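Local coordinates for 3',5'-cyclic-nucleotide phosphodiesterase 1 (Saccharomyces cerevisiae, PDB 4OJV), which is a class-II cyclic-nucleotide phosphodiesterase of the metallo-hydrolase/oxidoreductase clan, carrying two zinc ions, at residues A[257-270]-A[301-313]. Numbering follows the deposited sequence.
Sequences LEEFWSYVAENIPL and INELSNLNTLYNS
The ring of Tyr311 lies between Ala265 and Leu270, with an aliphatic group over each face. Leu270 CB sits 4.1 Å from the centroid of the Tyr311 ring and Ala265 CA covers the opposite face, both as CH-pi contacts; alanine's short side chain lets the ring lie close to the helix backbone. At the ring's edge, Tyr311 OH donates to Ile268 O (2.7 Å), nearly in line with the carbonyl (C=O...O angle 163°). Tyrosine suits this place by joining an apolar ring to a hydroxyl that can tie the exit of helix 257-267, which Ile268 is first to leave, to the last turn of its neighbour.

The indole of Trp261 is likewise covered on both faces, by Glu303 O and Leu307 CB on one and by Phe260 CD2 on the other. At its edge, Trp261 NE1 donates a fairly straight bond to Glu303 OE1 (2.8 Å), which lies in the indole plane; tryptophan pairs a broad apolar surface with one N-H for this buried acid. The nearly coplanar carboxylate accepts through the anti lone pair of OE1, and a bend at chi2 (-54°) folds the glutamate back to present it. Leu257 CD1 packs 3.6 Å from Glu303 CD.

Leucine branches fit between the two rings: Leu307 CD1 meets Val264 CG1 (4.1 Å), while Leu310 lays CD1 against Trp261 CB (3.6 Å) and CB against Ala265 CB, on the more exposed side.

The axes of 257-267 and 301-311 point in the same general direction, approach to 9.0 Å and cross at -38°. Phe260 and Val264 rest on Ile240 of strand 238-242, and Ile301 packs against helix 336-350. These are the side-by-side connecting helices of two successive beta-alpha-beta crossovers, through parallel strands 238-242, 273-279 and 321-325.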
loop_
_atom_site.group_PDB
_atom_site.type_symbol
_atom_site.label_atom_id
_atom_site.label_comp_id
_atom_site.label_asym_id
_atom_site.label_seq_id
_atom_site.Cartn_x
_atom_site.Cartn_y
_atom_site.Cartn_z
ATOM N N LEU A 257 7.367 -23.801 16.669
ATOM C CA LEU A 257 8.738 -23.310 16.536
ATOM C C LEU A 257 9.780 -24.372 16.884
ATOM O O LEU A 257 10.770 -24.503 16.179
ATOM C CB LEU A 257 8.953 -22.024 17.336
ATOM C CG LEU A 257 8.332 -20.786 16.673
ATOM C CD1 LEU A 257 8.229 -19.641 17.662
ATOM C CD2 LEU A 257 9.104 -20.356 15.428
ATOM N N GLU A 258 9.552 -25.135 17.954
ATOM C CA GLU A 258 10.445 -26.241 18.286
ATOM C C GLU A 258 10.538 -27.244 17.136
ATOM O O GLU A 258 11.634 -27.686 16.799
ATOM C CB GLU A 258 10.009 -26.925 19.584
ATOM C CG GLU A 258 11.022 -27.913 20.149
ATOM C CD GLU A 258 10.650 -28.392 21.539
ATOM O OE1 GLU A 258 9.478 -28.782 21.752
ATOM O OE2 GLU A 258 11.532 -28.378 22.422
ATOM N N GLU A 259 9.397 -27.585 16.537
ATOM C CA GLU A 259 9.367 -28.449 15.356
ATOM C C GLU A 259 10.225 -27.854 14.240
ATOM O O GLU A 259 11.008 -28.557 13.598
ATOM C CB GLU A 259 7.937 -28.646 14.849
ATOM C CG GLU A 259 7.024 -29.438 15.769
ATOM C CD GLU A 259 5.613 -29.557 15.226
ATOM O OE1 GLU A 259 5.439 -29.533 13.988
ATOM O OE2 GLU A 259 4.676 -29.680 16.040
ATOM N N PHE A 260 10.082 -26.549 14.015
ATOM C CA PHE A 260 10.831 -25.897 12.959
ATOM C C PHE A 260 12.341 -25.920 13.211
ATOM O O PHE A 260 13.111 -26.335 12.334
ATOM C CB PHE A 260 10.357 -24.460 12.732
ATOM C CG PHE A 260 11.096 -23.785 11.619
ATOM C CD1 PHE A 260 10.797 -24.111 10.297
ATOM C CD2 PHE A 260 12.134 -22.900 11.874
ATOM C CE1 PHE A 260 11.495 -23.532 9.250
ATOM C CE2 PHE A 260 12.837 -22.321 10.833
ATOM C CZ PHE A 260 12.518 -22.642 9.524
ATOM N N TRP A 261 12.770 -25.469 14.392
ATOM C CA TRP A 261 14.204 -25.419 14.674
ATOM C C TRP A 261 14.815 -26.789 14.685
ATOM O O TRP A 261 15.956 -26.954 14.264
ATOM C CB TRP A 261 14.517 -24.704 15.984
ATOM C CG TRP A 261 13.971 -23.303 16.092
ATOM C CD1 TRP A 261 13.170 -22.791 17.105
ATOM C CD2 TRP A 261 14.184 -22.182 15.164
ATOM N NE1 TRP A 261 12.871 -21.469 16.873
ATOM C CE2 TRP A 261 13.449 -21.044 15.726
ATOM C CE3 TRP A 261 14.887 -22.012 13.974
ATOM C CZ2 TRP A 261 13.427 -19.803 15.101
ATOM C CZ3 TRP A 261 14.859 -20.755 13.356
ATOM C CH2 TRP A 261 14.139 -19.682 13.906
ATOM N N SER A 262 14.055 -27.775 15.159
ATOM C CA SER A 262 14.519 -29.164 15.156
ATOM C C SER A 262 14.754 -29.647 13.728
ATOM O O SER A 262 15.772 -30.279 13.438
ATOM C CB SER A 262 13.524 -30.074 15.875
ATOM O OG SER A 262 13.444 -29.748 17.252
ATOM N N TYR A 263 13.827 -29.322 12.829
ATOM C CA TYR A 263 13.971 -29.694 11.425
ATOM C C TYR A 263 15.210 -29.047 10.808
ATOM O O TYR A 263 15.979 -29.706 10.101
ATOM C CB TYR A 263 12.715 -29.301 10.640
ATOM C CG TYR A 263 12.700 -29.778 9.204
ATOM C CD1 TYR A 263 13.361 -29.067 8.205
ATOM C CD2 TYR A 263 12.010 -30.934 8.840
ATOM C CE1 TYR A 263 13.351 -29.497 6.888
ATOM C CE2 TYR A 263 11.993 -31.373 7.523
ATOM C CZ TYR A 263 12.662 -30.650 6.551
ATOM O OH TYR A 263 12.648 -31.079 5.241
ATOM N N VAL A 264 15.408 -27.758 11.082
ATOM C CA VAL A 264 16.565 -27.031 10.571
ATOM C C VAL A 264 17.869 -27.667 11.072
ATOM O O VAL A 264 18.760 -27.976 10.273
ATOM C CB VAL A 264 16.489 -25.531 10.946
ATOM C CG1 VAL A 264 17.782 -24.810 10.609
ATOM C CG2 VAL A 264 15.312 -24.865 10.243
ATOM N N ALA A 265 17.974 -27.880 12.383
ATOM C CA ALA A 265 19.198 -28.438 12.958
ATOM C C ALA A 265 19.473 -29.857 12.448
ATOM O O ALA A 265 20.635 -30.225 12.243
ATOM C CB ALA A 265 19.151 -28.409 14.477
ATOM N N GLU A 266 18.415 -30.639 12.224
ATOM C CA GLU A 266 18.580 -32.011 11.731
ATOM C C GLU A 266 19.029 -32.040 10.272
ATOM O O GLU A 266 19.869 -32.862 9.885
ATOM C CB GLU A 266 17.295 -32.826 11.900
ATOM C CG GLU A 266 17.450 -34.274 11.446
ATOM C CD GLU A 266 16.239 -35.149 11.733
ATOM O OE1 GLU A 266 15.132 -34.608 11.919
ATOM O OE2 GLU A 266 16.396 -36.389 11.755
ATOM N N ASN A 267 18.478 -31.135 9.465
ATOM C CA ASN A 267 18.568 -31.269 8.016
ATOM C C ASN A 267 19.476 -30.291 7.296
ATOM O O ASN A 267 19.861 -30.534 6.153
ATOM C CB ASN A 267 17.166 -31.239 7.408
ATOM C CG ASN A 267 16.345 -32.438 7.818
ATOM O OD1 ASN A 267 16.652 -33.573 7.434
ATOM N ND2 ASN A 267 15.317 -32.207 8.620
ATOM N N ILE A 268 19.809 -29.188 7.956
ATOM C CA ILE A 268 20.597 -28.128 7.340
ATOM C C ILE A 268 21.788 -27.803 8.234
ATOM O O ILE A 268 21.634 -27.120 9.239
ATOM C CB ILE A 268 19.767 -26.841 7.125
ATOM C CG1 ILE A 268 18.475 -27.132 6.344
ATOM C CG2 ILE A 268 20.619 -25.795 6.418
ATOM C CD1 ILE A 268 17.430 -26.030 6.412
ATOM N N PRO A 269 22.986 -28.287 7.875
ATOM C CA PRO A 269 24.159 -27.896 8.658
ATOM C C PRO A 269 24.310 -26.376 8.708
ATOM O O PRO A 269 24.014 -25.699 7.726
ATOM C CB PRO A 269 25.321 -28.544 7.896
ATOM C CG PRO A 269 24.700 -29.699 7.185
ATOM C CD PRO A 269 23.332 -29.210 6.781
ATOM N N LEU A 270 24.766 -25.844 9.840
ATOM C CA LEU A 270 24.853 -24.399 10.015
ATOM C C LEU A 270 25.618 -23.710 8.885
ATOM O O LEU A 270 25.225 -22.634 8.437
ATOM C CB LEU A 270 25.462 -24.049 11.379
ATOM C CG LEU A 270 25.516 -22.547 11.697
ATOM C CD1 LEU A 270 24.123 -21.937 11.717
ATOM C CD2 LEU A 270 26.234 -22.267 13.009
ATOM N N ILE A 301 15.730 -13.638 20.566
ATOM C CA ILE A 301 16.954 -14.251 21.084
ATOM C C ILE A 301 16.663 -15.613 21.731
ATOM O O ILE A 301 17.443 -16.552 21.567
ATOM C CB ILE A 301 17.735 -13.293 22.019
ATOM C CG1 ILE A 301 18.346 -12.126 21.223
ATOM C CG2 ILE A 301 18.824 -14.028 22.807
ATOM C CD1 ILE A 301 19.447 -12.505 20.244
ATOM N N ASN A 302 15.525 -15.749 22.411
ATOM C CA ASN A 302 15.161 -17.052 22.982
ATOM C C ASN A 302 14.991 -18.118 21.904
ATOM O O ASN A 302 15.416 -19.265 22.081
ATOM C CB ASN A 302 13.886 -16.967 23.825
ATOM C CG ASN A 302 14.111 -16.306 25.171
ATOM O OD1 ASN A 302 15.243 -16.053 25.575
ATOM N ND2 ASN A 302 13.021 -16.023 25.873
ATOM N N GLU A 303 14.375 -17.744 20.783
ATOM C CA GLU A 303 14.225 -18.662 19.660
ATOM C C GLU A 303 15.570 -19.057 19.061
ATOM O O GLU A 303 15.820 -20.242 18.814
ATOM C CB GLU A 303 13.283 -18.090 18.588
ATOM C CG GLU A 303 11.832 -17.939 19.047
ATOM C CD GLU A 303 11.232 -19.229 19.596
ATOM O OE1 GLU A 303 11.540 -20.319 19.065
ATOM O OE2 GLU A 303 10.444 -19.159 20.565
ATOM N N LEU A 304 16.440 -18.076 18.850
ATOM C CA LEU A 304 17.783 -18.352 18.337
ATOM C C LEU A 304 18.599 -19.195 19.317
ATOM O O LEU A 304 19.368 -20.060 18.897
ATOM C CB LEU A 304 18.495 -17.054 17.970
ATOM C CG LEU A 304 17.864 -16.249 16.830
ATOM C CD1 LEU A 304 18.532 -14.891 16.734
ATOM C CD2 LEU A 304 17.967 -17.000 15.511
ATOM N N SER A 305 18.392 -18.975 20.615
ATOM C CA SER A 305 19.033 -19.795 21.649
ATOM C C SER A 305 18.575 -21.256 21.538
ATOM O O SER A 305 19.383 -22.180 21.690
ATOM C CB SER A 305 18.704 -19.235 23.029
ATOM O OG SER A 305 19.411 -18.032 23.269
ATOM N N ASN A 306 17.285 -21.468 21.265
ATOM C CA ASN A 306 16.760 -22.815 21.051
ATOM C C ASN A 306 17.407 -23.490 19.840
ATOM O O ASN A 306 17.819 -24.654 19.918
ATOM C CB ASN A 306 15.233 -22.813 20.930
ATOM C CG ASN A 306 14.540 -22.422 22.224
ATOM O OD1 ASN A 306 15.145 -22.404 23.301
ATOM N ND2 ASN A 306 13.254 -22.105 22.122
ATOM N N LEU A 307 17.525 -22.761 18.731
ATOM C CA LEU A 307 18.225 -23.279 17.565
ATOM C C LEU A 307 19.681 -23.618 17.905
ATOM O O LEU A 307 20.197 -24.662 17.495
ATOM C CB LEU A 307 18.161 -22.275 16.407
ATOM C CG LEU A 307 18.909 -22.697 15.133
ATOM C CD1 LEU A 307 18.373 -24.001 14.553
ATOM C CD2 LEU A 307 18.860 -21.586 14.095
ATOM N N ASN A 308 20.327 -22.730 18.651
ATOM C CA ASN A 308 21.698 -22.944 19.101
ATOM C C ASN A 308 21.851 -24.240 19.902
ATOM O O ASN A 308 22.773 -25.023 19.654
ATOM C CB ASN A 308 22.164 -21.754 19.926
ATOM C CG ASN A 308 23.619 -21.853 20.311
ATOM O OD1 ASN A 308 24.475 -22.092 19.463
ATOM N ND2 ASN A 308 23.911 -21.645 21.590
ATOM N N THR A 309 20.941 -24.468 20.840
ATOM C CA THR A 309 20.962 -25.677 21.661
ATOM C C THR A 309 20.842 -26.918 20.774
ATOM O O THR A 309 21.519 -27.919 21.003
ATOM C CB THR A 309 19.845 -25.643 22.729
ATOM O OG1 THR A 309 20.061 -24.523 23.592
ATOM C CG2 THR A 309 19.828 -26.921 23.563
ATOM N N LEU A 310 20.000 -26.847 19.745
ATOM C CA LEU A 310 19.794 -27.990 18.860
ATOM C C LEU A 310 21.009 -28.290 17.982
ATOM O O LEU A 310 21.374 -29.456 17.802
ATOM C CB LEU A 310 18.519 -27.803 18.021
ATOM C CG LEU A 310 17.219 -27.875 18.831
ATOM C CD1 LEU A 310 16.090 -27.194 18.071
ATOM C CD2 LEU A 310 16.846 -29.309 19.199
ATOM N N TYR A 311 21.645 -27.252 17.443
ATOM C CA TYR A 311 22.886 -27.454 16.697
ATOM C C TYR A 311 23.982 -28.001 17.618
ATOM O O TYR A 311 24.815 -28.802 17.194
ATOM C CB TYR A 311 23.352 -26.173 16.019
ATOM C CG TYR A 311 22.763 -25.902 14.647
ATOM C CD1 TYR A 311 22.886 -26.829 13.611
ATOM C CD2 TYR A 311 22.145 -24.686 14.374
ATOM C CE1 TYR A 311 22.374 -26.561 12.351
ATOM C CE2 TYR A 311 21.636 -24.406 13.117
ATOM C CZ TYR A 311 21.752 -25.343 12.113
ATOM O OH TYR A 311 21.245 -25.057 10.864
ATOM N N ASN A 312 23.981 -27.550 18.871
ATOM C CA ASN A 312 24.816 -28.139 19.922
ATOM C C ASN A 312 26.319 -28.023 19.663
ATOM O O ASN A 312 27.080 -28.975 19.887
ATOM C CB ASN A 312 24.397 -29.597 20.161
ATOM C CG ASN A 312 24.990 -30.167 21.424
ATOM O OD1 ASN A 312 25.145 -29.454 22.410
ATOM N ND2 ASN A 312 25.343 -31.451 21.395
ATOM N N SER A 313 26.746 -26.852 19.206
ATOM C CA SER A 313 28.162 -26.565 18.986
ATOM C C SER A 313 28.707 -25.581 20.012
ATOM O O SER A 313 28.031 -24.625 20.395
ATOM C CB SER A 313 28.373 -26.004 17.576
ATOM O OG SER A 313 29.689 -25.518 17.395
#